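Local atomic coordinates of periplasmic sugar-binding domain protein (PDB entry 3H75), a protein that probably binds sugars in the periplasm as a two-domain solute-binding protein. Residues D45-F57 with N70-S82. Residues are numbered along the deposited sequence; the frame is centred on the assembly and turned at random.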
loop_
_atom_site.group_PDB
_atom_site.type_symbol
_atom_site.label_atom_id
_atom_site.label_comp_id
_atom_site.label_asym_id
_atom_site.label_seq_id
_atom_site.Cartn_x
_atom_site.Cartn_y
_atom_site.Cartn_z
ATOM N N ASP A 45 12.073 -2.096 11.555
ATOM C CA ASP A 45 13.130 -1.221 12.055
ATOM C C ASP A 45 13.888 -0.816 10.797
ATOM O O ASP A 45 14.653 -1.607 10.245
ATOM C CB ASP A 45 14.075 -1.954 13.010
ATOM C CG ASP A 45 15.151 -1.036 13.572
ATOM O OD1 ASP A 45 15.383 0.034 12.975
ATOM O OD2 ASP A 45 15.770 -1.383 14.601
ATOM N N PRO A 46 13.670 0.417 10.310
ATOM C CA PRO A 46 14.349 0.891 9.100
ATOM C C PRO A 46 15.865 0.760 9.126
ATOM O O PRO A 46 16.502 0.615 8.083
ATOM C CB PRO A 46 13.893 2.341 8.999
ATOM C CG PRO A 46 12.514 2.280 9.556
ATOM C CD PRO A 46 12.706 1.422 10.789
ATOM N N GLN A 47 16.452 0.817 10.315
ATOM C CA GLN A 47 17.894 0.688 10.409
ATOM C C GLN A 47 18.350 -0.685 9.924
ATOM O O GLN A 47 19.481 -0.840 9.463
ATOM C CB GLN A 47 18.360 0.941 11.843
ATOM C CG GLN A 47 18.238 2.402 12.258
ATOM C CD GLN A 47 19.005 3.334 11.331
ATOM O OE1 GLN A 47 20.200 3.153 11.099
ATOM N NE2 GLN A 47 18.318 4.340 10.801
ATOM N N ASN A 48 17.475 -1.685 10.013
ATOM C CA ASN A 48 17.846 -3.012 9.539
ATOM C C ASN A 48 17.920 -3.027 8.018
ATOM O O ASN A 48 18.734 -3.738 7.436
ATOM C CB ASN A 48 16.851 -4.068 10.020
ATOM C CG ASN A 48 16.929 -4.297 11.511
ATOM O OD1 ASN A 48 17.969 -4.064 12.136
ATOM N ND2 ASN A 48 15.834 -4.773 12.093
ATOM N N THR A 49 17.057 -2.248 7.374
ATOM C CA THR A 49 17.054 -2.168 5.918
ATOM C C THR A 49 18.375 -1.555 5.461
ATOM O O THR A 49 19.001 -2.027 4.514
ATOM C CB THR A 49 15.885 -1.293 5.419
ATOM O OG1 THR A 49 14.642 -1.905 5.796
ATOM C CG2 THR A 49 15.930 -1.140 3.898
ATOM N N LEU A 50 18.801 -0.505 6.154
ATOM C CA LEU A 50 20.050 0.159 5.813
ATOM C C LEU A 50 21.227 -0.792 5.982
ATOM O O LEU A 50 22.097 -0.869 5.119
ATOM C CB LEU A 50 20.250 1.392 6.695
ATOM C CG LEU A 50 21.559 2.164 6.507
ATOM C CD1 LEU A 50 21.646 2.723 5.091
ATOM C CD2 LEU A 50 21.610 3.294 7.523
ATOM N N GLN A 51 21.250 -1.525 7.091
ATOM C CA GLN A 51 22.341 -2.454 7.347
ATOM C C GLN A 51 22.353 -3.593 6.335
ATOM O O GLN A 51 23.417 -4.041 5.920
ATOM C CB GLN A 51 22.238 -3.013 8.766
ATOM C CG GLN A 51 23.561 -3.513 9.331
ATOM C CD GLN A 51 24.633 -2.439 9.327
ATOM O OE1 GLN A 51 24.376 -1.291 9.686
ATOM N NE2 GLN A 51 25.846 -2.811 8.930
ATOM N N GLN A 52 21.169 -4.059 5.942
ATOM C CA GLN A 52 21.065 -5.134 4.961
ATOM C C GLN A 52 21.643 -4.679 3.627
ATOM O O GLN A 52 22.346 -5.435 2.965
ATOM C CB GLN A 52 19.604 -5.562 4.788
ATOM C CG GLN A 52 19.068 -6.319 6.000
ATOM C CD GLN A 52 17.556 -6.391 6.023
ATOM O OE1 GLN A 52 16.880 -5.682 5.280
ATOM N NE2 GLN A 52 17.016 -7.242 6.885
ATOM N N ALA A 53 21.356 -3.440 3.242
ATOM C CA ALA A 53 21.877 -2.899 1.990
ATOM C C ALA A 53 23.386 -2.668 2.112
ATOM O O ALA A 53 24.152 -3.049 1.232
ATOM C CB ALA A 53 21.170 -1.587 1.650
ATOM N N ARG A 54 23.804 -2.045 3.209
ATOM C CA ARG A 54 25.219 -1.766 3.429
ATOM C C ARG A 54 26.057 -3.029 3.279
ATOM O O ARG A 54 27.073 -3.033 2.581
ATOM C CB ARG A 54 25.434 -1.163 4.824
ATOM C CG ARG A 54 26.877 -0.756 5.101
ATOM C CD ARG A 54 27.025 -0.020 6.431
ATOM N NE ARG A 54 26.140 1.138 6.520
ATOM C CZ ARG A 54 26.235 2.089 7.446
ATOM N NH1 ARG A 54 27.185 2.028 8.371
ATOM N NH2 ARG A 54 25.375 3.101 7.449
ATOM N N GLU A 55 25.626 -4.109 3.924
ATOM C CA GLU A 55 26.364 -5.359 3.855
ATOM C C GLU A 55 26.256 -6.054 2.498
ATOM O O GLU A 55 27.160 -6.791 2.102
ATOM C CB GLU A 55 25.929 -6.278 5.002
ATOM C CG GLU A 55 26.381 -5.739 6.367
ATOM C CD GLU A 55 25.944 -6.594 7.543
ATOM O OE1 GLU A 55 26.106 -7.829 7.484
ATOM O OE2 GLU A 55 25.450 -6.023 8.538
ATOM N N LEU A 56 25.168 -5.806 1.772
ATOM C CA LEU A 56 24.999 -6.399 0.446
ATOM C C LEU A 56 26.027 -5.801 -0.515
ATOM O O LEU A 56 26.619 -6.509 -1.331
ATOM C CB LEU A 56 23.592 -6.124 -0.103
ATOM C CG LEU A 56 22.502 -7.182 0.078
ATOM C CD1 LEU A 56 21.189 -6.651 -0.486
ATOM C CD2 LEU A 56 22.903 -8.471 -0.631
ATOM N N PHE A 57 26.228 -4.492 -0.414
ATOM C CA PHE A 57 27.181 -3.803 -1.278
ATOM C C PHE A 57 28.624 -4.213 -0.994
ATOM O O PHE A 57 29.463 -4.206 -1.893
ATOM C CB PHE A 57 27.056 -2.285 -1.119
ATOM C CG PHE A 57 25.703 -1.740 -1.480
ATOM C CD1 PHE A 57 25.069 -2.134 -2.652
ATOM C CD2 PHE A 57 25.079 -0.804 -0.662
ATOM C CE1 PHE A 57 23.829 -1.602 -3.004
ATOM C CE2 PHE A 57 23.842 -0.267 -1.005
ATOM C CZ PHE A 57 23.216 -0.667 -2.178
ATOM N N ASN A 70 10.770 3.471 -0.806
ATOM C CA ASN A 70 11.303 4.803 -0.579
ATOM C C ASN A 70 10.904 5.370 0.779
ATOM O O ASN A 70 9.797 5.128 1.278
ATOM C CB ASN A 70 10.848 5.748 -1.693
ATOM C CG ASN A 70 11.787 6.922 -1.876
ATOM O OD1 ASN A 70 12.823 7.010 -1.216
ATOM N ND2 ASN A 70 11.437 7.829 -2.781
ATOM N N GLU A 71 11.836 6.110 1.369
ATOM C CA GLU A 71 11.663 6.775 2.656
ATOM C C GLU A 71 12.632 7.957 2.622
ATOM O O GLU A 71 13.604 7.936 1.867
ATOM C CB GLU A 71 12.009 5.833 3.811
ATOM C CG GLU A 71 11.772 6.450 5.183
ATOM C CD GLU A 71 12.047 5.485 6.317
ATOM O OE1 GLU A 71 12.449 4.335 6.039
ATOM O OE2 GLU A 71 11.859 5.878 7.488
ATOM N N GLN A 72 12.379 8.979 3.433
ATOM C CA GLN A 72 13.223 10.172 3.434
ATOM C C GLN A 72 14.549 10.096 4.187
ATOM O O GLN A 72 15.369 11.010 4.083
ATOM C CB GLN A 72 12.424 11.369 3.958
ATOM C CG GLN A 72 11.739 11.121 5.290
ATOM C CD GLN A 72 11.031 12.352 5.821
ATOM O OE1 GLN A 72 10.237 12.270 6.760
ATOM N NE2 GLN A 72 11.319 13.506 5.228
ATOM N N TYR A 73 14.777 9.021 4.934
ATOM C CA TYR A 73 16.020 8.922 5.689
ATOM C C TYR A 73 16.943 7.769 5.301
ATOM O O TYR A 73 18.146 7.964 5.142
ATOM C CB TYR A 73 15.708 8.866 7.189
ATOM C CG TYR A 73 15.051 10.127 7.715
ATOM C CD1 TYR A 73 15.723 11.350 7.682
ATOM C CD2 TYR A 73 13.754 10.104 8.224
ATOM C CE1 TYR A 73 15.117 12.520 8.139
ATOM C CE2 TYR A 73 13.138 11.270 8.685
ATOM C CZ TYR A 73 13.826 12.472 8.638
ATOM O OH TYR A 73 13.221 13.628 9.079
ATOM N N VAL A 74 16.388 6.575 5.133
ATOM C CA VAL A 74 17.202 5.418 4.776
ATOM C C VAL A 74 17.480 5.285 3.280
ATOM O O VAL A 74 18.596 4.961 2.879
ATOM C CB VAL A 74 16.553 4.115 5.284
ATOM C CG1 VAL A 74 17.356 2.912 4.814
ATOM C CG2 VAL A 74 16.482 4.139 6.802
ATOM N N ALA A 75 16.471 5.537 2.454
ATOM C CA ALA A 75 16.637 5.430 1.009
ATOM C C ALA A 75 17.804 6.266 0.476
ATOM O O ALA A 75 18.595 5.780 -0.329
ATOM C CB ALA A 75 15.339 5.823 0.300
ATOM N N PRO A 76 17.918 7.534 0.908
ATOM C CA PRO A 76 19.029 8.362 0.420
ATOM C C PRO A 76 20.393 7.760 0.750
ATOM O O PRO A 76 21.305 7.781 -0.077
ATOM C CB PRO A 76 18.802 9.694 1.130
ATOM C CG PRO A 76 17.311 9.752 1.254
ATOM C CD PRO A 76 16.979 8.344 1.704
ATOM N N GLN A 77 20.529 7.220 1.959
ATOM C CA GLN A 77 21.793 6.623 2.374
ATOM C C GLN A 77 22.113 5.395 1.530
ATOM O O GLN A 77 23.265 5.168 1.166
ATOM C CB GLN A 77 21.749 6.247 3.859
ATOM C CG GLN A 77 21.380 7.403 4.779
ATOM C CD GLN A 77 21.671 7.111 6.240
ATOM O OE1 GLN A 77 21.142 7.770 7.137
ATOM N NE2 GLN A 77 22.528 6.127 6.486
ATOM N N ILE A 78 21.096 4.602 1.213
ATOM C CA ILE A 78 21.309 3.414 0.396
ATOM C C ILE A 78 21.712 3.811 -1.023
ATOM O O ILE A 78 22.523 3.139 -1.657
ATOM C CB ILE A 78 20.041 2.531 0.365
ATOM C CG1 ILE A 78 19.809 1.935 1.758
ATOM C CG2 ILE A 78 20.185 1.429 -0.684
ATOM C CD1 ILE A 78 18.581 1.041 1.868
ATOM N N LEU A 79 21.148 4.907 -1.520
ATOM C CA LEU A 79 21.480 5.383 -2.858
ATOM C C LEU A 79 22.958 5.764 -2.923
ATOM O O LEU A 79 23.653 5.426 -3.881
ATOM C CB LEU A 79 20.615 6.590 -3.222
ATOM C CG LEU A 79 19.143 6.285 -3.508
ATOM C CD1 LEU A 79 18.355 7.582 -3.626
ATOM C CD2 LEU A 79 19.038 5.466 -4.787
ATOM N N ARG A 80 23.435 6.463 -1.899
ATOM C CA ARG A 80 24.831 6.878 -1.854
ATOM C C ARG A 80 25.774 5.691 -1.675
ATOM O O ARG A 80 26.872 5.676 -2.227
ATOM C CB ARG A 80 25.057 7.888 -0.724
ATOM C CG ARG A 80 24.397 9.242 -0.956
ATOM C CD ARG A 80 24.924 10.296 0.017
ATOM N NE ARG A 80 24.495 10.065 1.395
ATOM C CZ ARG A 80 23.250 10.239 1.831
ATOM N NH1 ARG A 80 22.302 10.646 0.998
ATOM N NH2 ARG A 80 22.955 10.010 3.103
ATOM N N LEU A 81 25.342 4.698 -0.904
ATOM C CA LEU A 81 26.162 3.516 -0.662
ATOM C C LEU A 81 26.244 2.600 -1.878
ATOM O O LEU A 81 27.228 1.881 -2.052
ATOM C CB LEU A 81 25.620 2.732 0.538
ATOM C CG LEU A 81 26.060 3.179 1.938
ATOM C CD1 LEU A 81 25.876 4.678 2.102
ATOM C CD2 LEU A 81 25.262 2.421 2.986
ATOM N N SER A 82 25.216 2.639 -2.721
ATOM C CA SER A 82 25.159 1.800 -3.915
ATOM C C SER A 82 26.122 2.242 -5.013
ATOM O O SER A 82 26.450 1.467 -5.908
ATOM C CB SER A 82 23.741 1.795 -4.485
ATOM O OG SER A 82 23.412 3.070 -5.011
HETATM O O HOH W 1 20.425 6.293 9.801
#
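Two neighbouring helices of the N-terminal Rossmann-like α/β domain, 46-57 and 74-82, pack side by side on the parallel sheet, where L50 and I78 interlock as reciprocal knobs into holes. They run in the same direction, 6° apart with axes 9.7 Å from each other, as befits helices joined through a parallel strand, here 65-69. With chi1 at 177°, the L50 side chain swings away from the backbone N and its branch drops into the hole made by V74, Q77, I78 and L81; CD1 lies 3.9 Å from I78 CG1, and CB rests against V74 CG1. In return, I78 enters between T49, L50, A53 and F57, its CD1 3.7 Å from A53 CB. I78 also reaches L66 and L68 of strand 65-69, so this seam continues down into the sheet.

At the solvent side the contact turns polar. One water accepts from Q47 NE2 and donates to Q77 OE1, bridging the helices where no direct hydrogen bond does. R54 bends at chi3 (-55°) and lays its NE 3.9 Å from L81 CD2, while Q77 NE2 sits at the edge of the guanidinium.

F57 closes the far end. Its ring lies against residues 78-82: S82 CA stands over one face, 3.7 Å from the ring centroid in a CH-pi contact, and I78 CG2 meets the ring edge in plane. Were F57 replaced by an alanine, S82 CA and I78 CG2 would probably lose the ring they pack against, leaving a gap between the two helices at this end of the contact. S82 itself is tied back into its helix, its OG donating to L79 O at 2.6 Å, while its CB comes within 3.4 Å of F57 CZ.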